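Local coordinates for putative phosphomannomutase (Thermus thermophilus, PDB 1TUO), which probably acts as a magnesium-dependent phosphosugar mutase of the phosphohexose mutase family, possibly a phosphopentomutase, at residues A[233-244]-A[257-265]; A[270-281]-A[351-362]. All coordinates share one frame; numbering follows the deposited sequence.

Contact 1: A[233-244]-A[257-265]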
loop_
_atom_site.group_PDB
_atom_site.type_symbol
_atom_site.label_atom_id
_atom_site.label_comp_id
_atom_site.label_asym_id
_atom_site.label_seq_id
_atom_site.Cartn_x
_atom_site.Cartn_y
_atom_site.Cartn_z
ATOM N N LEU A 233 -14.730 6.282 12.373
ATOM C CA LEU A 233 -16.045 6.501 11.784
ATOM C C LEU A 233 -16.877 7.310 12.777
ATOM O O LEU A 233 -17.734 8.106 12.386
ATOM C CB LEU A 233 -16.732 5.160 11.496
ATOM C CG LEU A 233 -16.175 4.321 10.343
ATOM C CD1 LEU A 233 -16.713 2.905 10.424
ATOM C CD2 LEU A 233 -16.552 4.969 9.026
ATOM N N ALA A 234 -16.612 7.110 14.065
ATOM C CA ALA A 234 -17.340 7.827 15.108
ATOM C C ALA A 234 -16.907 9.289 15.192
ATOM O O ALA A 234 -17.745 10.193 15.225
ATOM C CB ALA A 234 -17.133 7.141 16.451
ATOM N N VAL A 235 -15.599 9.521 15.223
ATOM C CA VAL A 235 -15.062 10.874 15.305
ATOM C C VAL A 235 -15.523 11.750 14.137
ATOM O O VAL A 235 -15.838 12.927 14.325
ATOM C CB VAL A 235 -13.508 10.860 15.331
ATOM C CG1 VAL A 235 -12.973 12.283 15.365
ATOM C CG2 VAL A 235 -13.011 10.082 16.541
ATOM N N LEU A 236 -15.559 11.182 12.932
ATOM C CA LEU A 236 -15.973 11.936 11.751
ATOM C C LEU A 236 -17.485 12.088 11.602
ATOM O O LEU A 236 -17.953 12.869 10.773
ATOM C CB LEU A 236 -15.400 11.291 10.484
ATOM C CG LEU A 236 -13.982 11.698 10.064
ATOM C CD1 LEU A 236 -14.010 13.118 9.521
ATOM C CD2 LEU A 236 -13.026 11.588 11.234
ATOM N N GLY A 237 -18.241 11.345 12.404
ATOM C CA GLY A 237 -19.690 11.416 12.337
ATOM C C GLY A 237 -20.255 12.827 12.277
ATOM O O GLY A 237 -20.933 13.173 11.308
ATOM N N PRO A 238 -19.992 13.667 13.293
ATOM C CA PRO A 238 -20.484 15.049 13.358
ATOM C C PRO A 238 -19.640 16.096 12.629
ATOM O O PRO A 238 -19.902 17.295 12.735
ATOM C CB PRO A 238 -20.547 15.308 14.857
ATOM C CG PRO A 238 -19.324 14.578 15.344
ATOM C CD PRO A 238 -19.386 13.268 14.579
ATOM N N GLU A 239 -18.627 15.652 11.893
ATOM C CA GLU A 239 -17.778 16.582 11.160
ATOM C C GLU A 239 -18.466 17.108 9.911
ATOM O O GLU A 239 -19.525 16.620 9.518
ATOM C CB GLU A 239 -16.461 15.911 10.763
ATOM C CG GLU A 239 -15.342 16.114 11.760
ATOM C CD GLU A 239 -15.076 17.582 12.026
ATOM O OE1 GLU A 239 -15.085 18.372 11.055
ATOM O OE2 GLU A 239 -14.855 17.942 13.200
ATOM N N THR A 240 -17.853 18.110 9.291
ATOM C CA THR A 240 -18.391 18.710 8.080
ATOM C C THR A 240 -17.281 18.972 7.070
ATOM O O THR A 240 -16.133 19.220 7.445
ATOM C CB THR A 240 -19.094 20.045 8.386
ATOM O OG1 THR A 240 -18.157 20.953 8.976
ATOM C CG2 THR A 240 -20.257 19.826 9.349
ATOM N N PRO A 241 -17.614 18.914 5.770
ATOM C CA PRO A 241 -16.665 19.144 4.679
ATOM C C PRO A 241 -15.969 20.494 4.835
ATOM O O PRO A 241 -16.532 21.428 5.405
ATOM C CB PRO A 241 -17.553 19.095 3.439
ATOM C CG PRO A 241 -18.622 18.124 3.835
ATOM C CD PRO A 241 -18.942 18.563 5.241
ATOM N N PRO A 242 -14.744 20.623 4.304
ATOM C CA PRO A 242 -13.999 19.591 3.580
ATOM C C PRO A 242 -13.104 18.724 4.465
ATOM O O PRO A 242 -12.181 18.080 3.974
ATOM C CB PRO A 242 -13.191 20.406 2.587
ATOM C CG PRO A 242 -12.801 21.587 3.425
ATOM C CD PRO A 242 -14.090 21.937 4.153
ATOM N N SER A 243 -13.365 18.714 5.765
ATOM C CA SER A 243 -12.561 17.911 6.680
ATOM C C SER A 243 -12.758 16.426 6.412
ATOM O O SER A 243 -13.835 15.997 5.999
ATOM C CB SER A 243 -12.935 18.221 8.129
ATOM O OG SER A 243 -12.619 19.565 8.450
ATOM N N PHE A 244 -11.707 15.644 6.639
ATOM C CA PHE A 244 -11.794 14.212 6.433
ATOM C C PHE A 244 -10.666 13.498 7.151
ATOM O O PHE A 244 -9.734 14.122 7.657
ATOM C CB PHE A 244 -11.781 13.869 4.935
ATOM C CG PHE A 244 -10.480 14.164 4.238
ATOM C CD1 PHE A 244 -9.577 13.140 3.954
ATOM C CD2 PHE A 244 -10.173 15.456 3.825
ATOM C CE1 PHE A 244 -8.392 13.397 3.267
ATOM C CE2 PHE A 244 -8.990 15.724 3.140
ATOM C CZ PHE A 244 -8.097 14.694 2.857
ATOM N N VAL A 257 -10.035 5.974 3.672
ATOM C CA VAL A 257 -10.574 7.301 3.945
ATOM C C VAL A 257 -11.954 7.285 4.605
ATOM O O VAL A 257 -12.807 6.466 4.260
ATOM C CB VAL A 257 -10.666 8.121 2.633
ATOM C CG1 VAL A 257 -11.385 9.439 2.875
ATOM C CG2 VAL A 257 -9.264 8.384 2.086
ATOM N N VAL A 258 -12.164 8.192 5.552
ATOM C CA VAL A 258 -13.460 8.313 6.220
ATOM C C VAL A 258 -13.915 9.760 6.089
ATOM O O VAL A 258 -13.184 10.692 6.440
ATOM C CB VAL A 258 -13.392 7.931 7.710
ATOM C CG1 VAL A 258 -14.764 8.132 8.361
ATOM C CG2 VAL A 258 -12.965 6.472 7.848
ATOM N N LEU A 259 -15.126 9.941 5.575
ATOM C CA LEU A 259 -15.667 11.275 5.361
ATOM C C LEU A 259 -16.674 11.671 6.428
ATOM O O LEU A 259 -17.162 10.827 7.181
ATOM C CB LEU A 259 -16.329 11.342 3.981
ATOM C CG LEU A 259 -15.463 10.969 2.771
ATOM C CD1 LEU A 259 -16.307 11.038 1.506
ATOM C CD2 LEU A 259 -14.269 11.910 2.668
ATOM N N PRO A 260 -16.984 12.974 6.514
ATOM C CA PRO A 260 -17.946 13.479 7.495
ATOM C C PRO A 260 -19.217 12.649 7.428
ATOM O O PRO A 260 -19.673 12.290 6.341
ATOM C CB PRO A 260 -18.160 14.916 7.044
ATOM C CG PRO A 260 -16.798 15.297 6.567
ATOM C CD PRO A 260 -16.379 14.084 5.757
ATOM N N GLY A 261 -19.781 12.342 8.589
ATOM C CA GLY A 261 -20.981 11.532 8.629
ATOM C C GLY A 261 -20.585 10.083 8.824
ATOM O O GLY A 261 -21.432 9.187 8.882
ATOM N N GLY A 262 -19.279 9.852 8.930
ATOM C CA GLY A 262 -18.791 8.499 9.121
ATOM C C GLY A 262 -19.033 7.654 7.886
ATOM O O GLY A 262 -19.567 6.544 7.969
ATOM N N VAL A 263 -18.648 8.189 6.733
ATOM C CA VAL A 263 -18.819 7.480 5.474
ATOM C C VAL A 263 -17.470 6.992 4.957
ATOM O O VAL A 263 -16.523 7.772 4.825
ATOM C CB VAL A 263 -19.454 8.381 4.394
ATOM C CG1 VAL A 263 -19.589 7.606 3.095
ATOM C CG2 VAL A 263 -20.817 8.884 4.859
ATOM N N PHE A 264 -17.386 5.701 4.669
ATOM C CA PHE A 264 -16.152 5.127 4.151
ATOM C C PHE A 264 -15.979 5.482 2.672
ATOM O O PHE A 264 -16.923 5.401 1.883
ATOM C CB PHE A 264 -16.165 3.610 4.320
ATOM C CG PHE A 264 -14.890 2.946 3.898
ATOM C CD1 PHE A 264 -13.687 3.262 4.525
ATOM C CD2 PHE A 264 -14.890 2.006 2.875
ATOM C CE1 PHE A 264 -12.504 2.654 4.137
ATOM C CE2 PHE A 264 -13.712 1.390 2.479
ATOM C CZ PHE A 264 -12.516 1.715 3.111
ATOM N N PHE A 265 -14.763 5.880 2.314
ATOM C CA PHE A 265 -14.406 6.254 0.943
ATOM C C PHE A 265 -13.353 5.202 0.578
ATOM O O PHE A 265 -12.199 5.286 1.018
ATOM C CB PHE A 265 -13.814 7.671 0.967
ATOM C CG PHE A 265 -13.695 8.327 -0.384
ATOM C CD1 PHE A 265 -14.825 8.782 -1.065
ATOM C CD2 PHE A 265 -12.444 8.553 -0.944
ATOM C CE1 PHE A 265 -14.699 9.459 -2.279
ATOM C CE2 PHE A 265 -12.311 9.226 -2.152
ATOM C CZ PHE A 265 -13.441 9.683 -2.822
#

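Contact 2: A[270-281]-A[351-362]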
loop_
_atom_site.group_PDB
_atom_site.type_symbol
_atom_site.label_atom_id
_atom_site.label_comp_id
_atom_site.label_asym_id
_atom_site.label_seq_id
_atom_site.Cartn_x
_atom_site.Cartn_y
_atom_site.Cartn_z
ATOM N N VAL A 270 -10.733 6.372 -4.068
ATOM C CA VAL A 270 -9.496 7.128 -3.914
ATOM C C VAL A 270 -8.684 7.108 -5.197
ATOM O O VAL A 270 -8.234 8.151 -5.676
ATOM C CB VAL A 270 -8.623 6.558 -2.783
ATOM C CG1 VAL A 270 -7.196 7.117 -2.880
ATOM C CG2 VAL A 270 -9.234 6.906 -1.448
ATOM N N LEU A 271 -8.496 5.915 -5.754
ATOM C CA LEU A 271 -7.703 5.773 -6.968
ATOM C C LEU A 271 -8.250 6.568 -8.146
ATOM O O LEU A 271 -7.504 7.287 -8.812
ATOM C CB LEU A 271 -7.590 4.297 -7.360
ATOM C CG LEU A 271 -6.787 4.019 -8.629
ATOM C CD1 LEU A 271 -5.344 4.503 -8.471
ATOM C CD2 LEU A 271 -6.827 2.519 -8.913
ATOM N N THR A 272 -9.547 6.444 -8.409
ATOM C CA THR A 272 -10.135 7.171 -9.532
ATOM C C THR A 272 -10.169 8.679 -9.302
ATOM O O THR A 272 -9.963 9.457 -10.238
ATOM C CB THR A 272 -11.564 6.662 -9.850
ATOM O OG1 THR A 272 -12.399 6.784 -8.693
ATOM C CG2 THR A 272 -11.510 5.210 -10.285
ATOM N N THR A 273 -10.429 9.095 -8.066
ATOM C CA THR A 273 -10.467 10.519 -7.744
ATOM C C THR A 273 -9.078 11.118 -7.979
ATOM O O THR A 273 -8.951 12.192 -8.562
ATOM C CB THR A 273 -10.881 10.759 -6.271
ATOM O OG1 THR A 273 -12.238 10.327 -6.075
ATOM C CG2 THR A 273 -10.778 12.239 -5.919
ATOM N N LEU A 274 -8.038 10.414 -7.540
ATOM C CA LEU A 274 -6.675 10.908 -7.725
ATOM C C LEU A 274 -6.236 10.796 -9.181
ATOM O O LEU A 274 -5.455 11.613 -9.665
ATOM C CB LEU A 274 -5.695 10.157 -6.808
ATOM C CG LEU A 274 -5.809 10.519 -5.321
ATOM C CD1 LEU A 274 -4.729 9.780 -4.531
ATOM C CD2 LEU A 274 -5.661 12.034 -5.128
ATOM N N ALA A 275 -6.738 9.793 -9.895
ATOM C CA ALA A 275 -6.371 9.657 -11.299
ATOM C C ALA A 275 -6.934 10.860 -12.051
ATOM O O ALA A 275 -6.259 11.452 -12.891
ATOM C CB ALA A 275 -6.935 8.363 -11.888
ATOM N N LEU A 276 -8.171 11.225 -11.730
ATOM C CA LEU A 276 -8.818 12.356 -12.387
ATOM C C LEU A 276 -8.083 13.652 -12.074
ATOM O O LEU A 276 -7.804 14.444 -12.966
ATOM C CB LEU A 276 -10.270 12.486 -11.927
ATOM C CG LEU A 276 -11.052 13.676 -12.495
ATOM C CD1 LEU A 276 -11.123 13.568 -14.011
ATOM C CD2 LEU A 276 -12.457 13.684 -11.906
ATOM N N TYR A 277 -7.782 13.858 -10.800
ATOM C CA TYR A 277 -7.080 15.058 -10.367
ATOM C C TYR A 277 -5.720 15.201 -11.047
ATOM O O TYR A 277 -5.396 16.265 -11.579
ATOM C CB TYR A 277 -6.899 15.037 -8.846
ATOM C CG TYR A 277 -6.117 16.221 -8.320
ATOM C CD1 TYR A 277 -4.864 16.050 -7.733
ATOM C CD2 TYR A 277 -6.619 17.515 -8.439
ATOM C CE1 TYR A 277 -4.130 17.145 -7.278
ATOM C CE2 TYR A 277 -5.893 18.615 -7.988
ATOM C CZ TYR A 277 -4.651 18.424 -7.411
ATOM O OH TYR A 277 -3.922 19.514 -6.984
ATOM N N ARG A 278 -4.930 14.133 -11.046
ATOM C CA ARG A 278 -3.609 14.185 -11.659
ATOM C C ARG A 278 -3.702 14.388 -13.167
ATOM O O ARG A 278 -2.898 15.116 -13.752
ATOM C CB ARG A 278 -2.818 12.910 -11.330
ATOM C CG ARG A 278 -2.312 12.877 -9.891
ATOM C CD ARG A 278 -1.840 11.483 -9.467
ATOM N NE ARG A 278 -0.592 11.044 -10.098
ATOM C CZ ARG A 278 0.620 11.520 -9.809
ATOM N NH1 ARG A 278 0.772 12.471 -8.897
ATOM N NH2 ARG A 278 1.693 11.022 -10.416
ATOM N N PHE A 279 -4.687 13.755 -13.797
ATOM C CA PHE A 279 -4.857 13.911 -15.232
ATOM C C PHE A 279 -5.183 15.365 -15.554
ATOM O O PHE A 279 -4.641 15.940 -16.505
ATOM C CB PHE A 279 -5.993 13.033 -15.748
ATOM C CG PHE A 279 -6.332 13.285 -17.186
ATOM C CD1 PHE A 279 -5.595 12.693 -18.201
ATOM C CD2 PHE A 279 -7.366 14.151 -17.524
ATOM C CE1 PHE A 279 -5.882 12.963 -19.537
ATOM C CE2 PHE A 279 -7.658 14.427 -18.855
ATOM C CZ PHE A 279 -6.911 13.830 -19.861
ATOM N N ARG A 280 -6.078 15.957 -14.770
ATOM C CA ARG A 280 -6.471 17.341 -15.009
ATOM C C ARG A 280 -5.329 18.321 -14.728
ATOM O O ARG A 280 -5.331 19.432 -15.247
ATOM C CB ARG A 280 -7.720 17.697 -14.188
ATOM C CG ARG A 280 -8.967 16.940 -14.655
ATOM C CD ARG A 280 -10.201 17.173 -13.778
ATOM N NE ARG A 280 -10.819 18.486 -13.969
ATOM C CZ ARG A 280 -11.997 18.829 -13.455
ATOM N NH1 ARG A 280 -12.681 17.956 -12.724
ATOM N NH2 ARG A 280 -12.495 20.041 -13.666
ATOM N N LYS A 281 -4.359 17.908 -13.915
ATOM C CA LYS A 281 -3.210 18.764 -13.621
ATOM C C LYS A 281 -2.235 18.737 -14.790
ATOM O O LYS A 281 -1.260 19.490 -14.810
ATOM C CB LYS A 281 -2.479 18.314 -12.353
ATOM C CG LYS A 281 -3.103 18.809 -11.064
ATOM C CD LYS A 281 -2.233 18.478 -9.856
ATOM C CE LYS A 281 -0.897 19.202 -9.910
ATOM N NZ LYS A 281 -0.061 18.928 -8.705
ATOM N N THR A 351 -0.064 9.506 -0.695
ATOM C CA THR A 351 -1.461 9.408 -1.108
ATOM C C THR A 351 -2.310 10.325 -0.242
ATOM O O THR A 351 -3.191 11.027 -0.743
ATOM C CB THR A 351 -2.015 7.971 -0.978
ATOM O OG1 THR A 351 -1.294 7.097 -1.851
ATOM C CG2 THR A 351 -3.479 7.940 -1.382
ATOM N N SER A 352 -2.045 10.318 1.061
ATOM C CA SER A 352 -2.794 11.164 1.977
ATOM C C SER A 352 -2.612 12.630 1.603
ATOM O O SER A 352 -3.578 13.393 1.549
ATOM C CB SER A 352 -2.321 10.942 3.413
ATOM O OG SER A 352 -2.610 9.624 3.839
ATOM N N LEU A 353 -1.370 13.019 1.339
ATOM C CA LEU A 353 -1.079 14.403 0.986
ATOM C C LEU A 353 -1.685 14.821 -0.353
ATOM O O LEU A 353 -2.108 15.969 -0.505
ATOM C CB LEU A 353 0.436 14.643 1.006
ATOM C CG LEU A 353 1.025 14.532 2.419
ATOM C CD1 LEU A 353 2.551 14.519 2.384
ATOM C CD2 LEU A 353 0.512 15.694 3.262
ATOM N N LEU A 354 -1.742 13.908 -1.322
ATOM C CA LEU A 354 -2.341 14.250 -2.612
ATOM C C LEU A 354 -3.855 14.382 -2.463
ATOM O O LEU A 354 -4.483 15.209 -3.129
ATOM C CB LEU A 354 -1.996 13.200 -3.671
ATOM C CG LEU A 354 -0.537 13.224 -4.147
ATOM C CD1 LEU A 354 -0.242 11.992 -4.983
ATOM C CD2 LEU A 354 -0.278 14.498 -4.954
ATOM N N LEU A 355 -4.450 13.571 -1.592
ATOM C CA LEU A 355 -5.891 13.678 -1.374
ATOM C C LEU A 355 -6.153 15.065 -0.800
ATOM O O LEU A 355 -7.066 15.766 -1.225
ATOM C CB LEU A 355 -6.377 12.606 -0.393
ATOM C CG LEU A 355 -6.456 11.212 -1.015
ATOM C CD1 LEU A 355 -6.648 10.152 0.055
ATOM C CD2 LEU A 355 -7.606 11.186 -2.024
ATOM N N LEU A 356 -5.326 15.454 0.164
ATOM C CA LEU A 356 -5.433 16.761 0.795
ATOM C C LEU A 356 -5.261 17.858 -0.261
ATOM O O LEU A 356 -6.010 18.845 -0.280
ATOM C CB LEU A 356 -4.365 16.888 1.888
ATOM C CG LEU A 356 -4.373 18.138 2.771
ATOM C CD1 LEU A 356 -5.683 18.235 3.535
ATOM C CD2 LEU A 356 -3.195 18.063 3.739
ATOM N N GLU A 357 -4.282 17.685 -1.148
ATOM C CA GLU A 357 -4.047 18.667 -2.205
ATOM C C GLU A 357 -5.269 18.789 -3.121
ATOM O O GLU A 357 -5.717 19.899 -3.422
ATOM C CB GLU A 357 -2.831 18.282 -3.052
ATOM C CG GLU A 357 -2.434 19.356 -4.080
ATOM C CD GLU A 357 -1.325 18.910 -5.015
ATOM O OE1 GLU A 357 -0.230 18.567 -4.523
ATOM O OE2 GLU A 357 -1.544 18.907 -6.246
ATOM N N SER A 358 -5.805 17.649 -3.558
ATOM C CA SER A 358 -6.963 17.638 -4.455
ATOM C C SER A 358 -8.149 18.416 -3.890
ATOM O O SER A 358 -8.803 19.175 -4.607
ATOM C CB SER A 358 -7.416 16.197 -4.756
ATOM O OG SER A 358 -8.051 15.605 -3.633
ATOM N N VAL A 359 -8.428 18.226 -2.608
ATOM C CA VAL A 359 -9.547 18.919 -1.987
ATOM C C VAL A 359 -9.314 20.426 -1.977
ATOM O O VAL A 359 -10.212 21.204 -2.301
ATOM C CB VAL A 359 -9.780 18.412 -0.552
ATOM C CG1 VAL A 359 -10.858 19.243 0.130
ATOM C CG2 VAL A 359 -10.200 16.939 -0.595
ATOM N N ALA A 360 -8.101 20.837 -1.628
ATOM C CA ALA A 360 -7.772 22.259 -1.579
ATOM C C ALA A 360 -7.779 22.907 -2.962
ATOM O O ALA A 360 -8.371 23.975 -3.157
ATOM C CB ALA A 360 -6.417 22.453 -0.916
ATOM N N ALA A 361 -7.134 22.256 -3.924
ATOM C CA ALA A 361 -7.048 22.780 -5.283
ATOM C C ALA A 361 -8.390 22.831 -6.014
ATOM O O ALA A 361 -8.708 23.830 -6.664
ATOM C CB ALA A 361 -6.047 21.961 -6.090
ATOM N N THR A 362 -9.177 21.765 -5.915
ATOM C CA THR A 362 -10.468 21.729 -6.594
ATOM C C THR A 362 -11.539 22.527 -5.861
ATOM O O THR A 362 -12.445 23.081 -6.484
ATOM C CB THR A 362 -10.995 20.284 -6.760
ATOM O OG1 THR A 362 -11.267 19.719 -5.470
ATOM C CG2 THR A 362 -9.980 19.423 -7.498
#

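Contact 1: A[233-244]-A[257-265]
The tight hairpin joining strands 255-259 and 263-265 packs its turn, Pro260 to Gly262, against the end of helix 230-236 and the loop after it. Leu236 O takes the one clear hydrogen bond between the segments, from Gly261 N at 2.9 Å. That donor stands above the carbonyl plane. Glu239 N, closing a type I turn from Leu236 to Glu239, reaches the same oxygen from the opposite face. Pro260 CA also makes a CA-H...O contact with this oxygen.

Pro260 sits in the curve of the loop. Its CB lies 3.3 Å from Glu239 O, and its CG approaches Ser243 O to 3.1 Å. The Glu239 carboxylate leads away, to Tyr181 OH. Gly262 CA is 3.5 Å from Leu233 O; the backbones meet closely there, with no side chain between them.

Val258 packs against the side chains of Leu233 and Leu236. Its CG1 is anti to the backbone N (chi1 178°) and meets Leu233 CD2 at 3.7 Å, the two side chains crossing at about a right angle. The same methyl touches Leu236 CB at 3.9 Å. Farther along, Leu259 CD2 reaches Phe244 CB at 3.9 Å, on the side where helix 366-377 packs.

Two residues, Gly262 and Val263, stand across from Leu259 in a G1 beta bulge. This bulged hairpin forms the antiparallel edge of the mixed sheet of this protein's alpha/beta/alpha domain II.

Contact 2: A[270-281]-A[351-362]
Tyr277 of helix 267-280 and Lys281, just past that range, both bind one carboxylate oxygen of helix 348-362, Glu357 OE2. Tyr277 OH donates to the anti lone pair of Glu357 OE2 at 2.6 Å. Lys281 NZ meets the syn lone pair of Glu357 OE2 at 2.9 Å, in a salt bridge. The ring and carboxylate planes stand 74° apart. Glu357 OE1 is taken by Asp169 N, so both carboxylate oxygens are satisfied. These bonds probably favour the charged carboxylate.

The Tyr277 ring is a knob in a hole formed by Glu357, Ser358, Ala361 and Thr362. CG anti to the backbone N (chi1 177°) carries the ring over to the other helix. Ser358 CA lies over the ring centre, 3.8 Å from the centroid, as a CH-pi contact; Lys281 CG is offset over the opposite face. The two helices of the alpha/beta/alpha domain III cross here at 60°, with axes 10.4 Å apart.

Ser358 OG donates to Leu355 O at 2.6 Å and also bonds Gln369 NE2. Thr362 OG1 donates to Ser358 O at 2.7 Å and bonds Lys364 N. Arg278 NH2 makes a salt bridge with Glu341 OE2 and a hydrogen bond to Phe328 O. Thr351 OG1 bonds Tyr339 OH and Asp347 O. Toward Val270 and Thr351 the contact is apolar: Leu274 CD2 meets Leu355 CD2 at 3.8 Å.

Overall arrangement
Contact 1 belongs to alpha/beta/alpha domain II and contact 2 to domain III. They follow in series along the chain: strand 263-265 leads directly into helix 267-280. Their centres are about 18 Å apart, yet the segments touch. Phe265 fits against the first helix of contact 2, with Phe265 CD2 3.6 Å from Val270 CG2 and Phe265 CZ 3.5 Å from Thr273 OG1. The second helix is met twice: Val257 CG2 is 3.8 Å from Leu355 CD1, and Pro242 CB is 3.6 Å from Val359 CG1. Helix 366-377 touches residues of both contacts, including Phe265 and Thr362. The touches between the two contacts pack domain II against domain III.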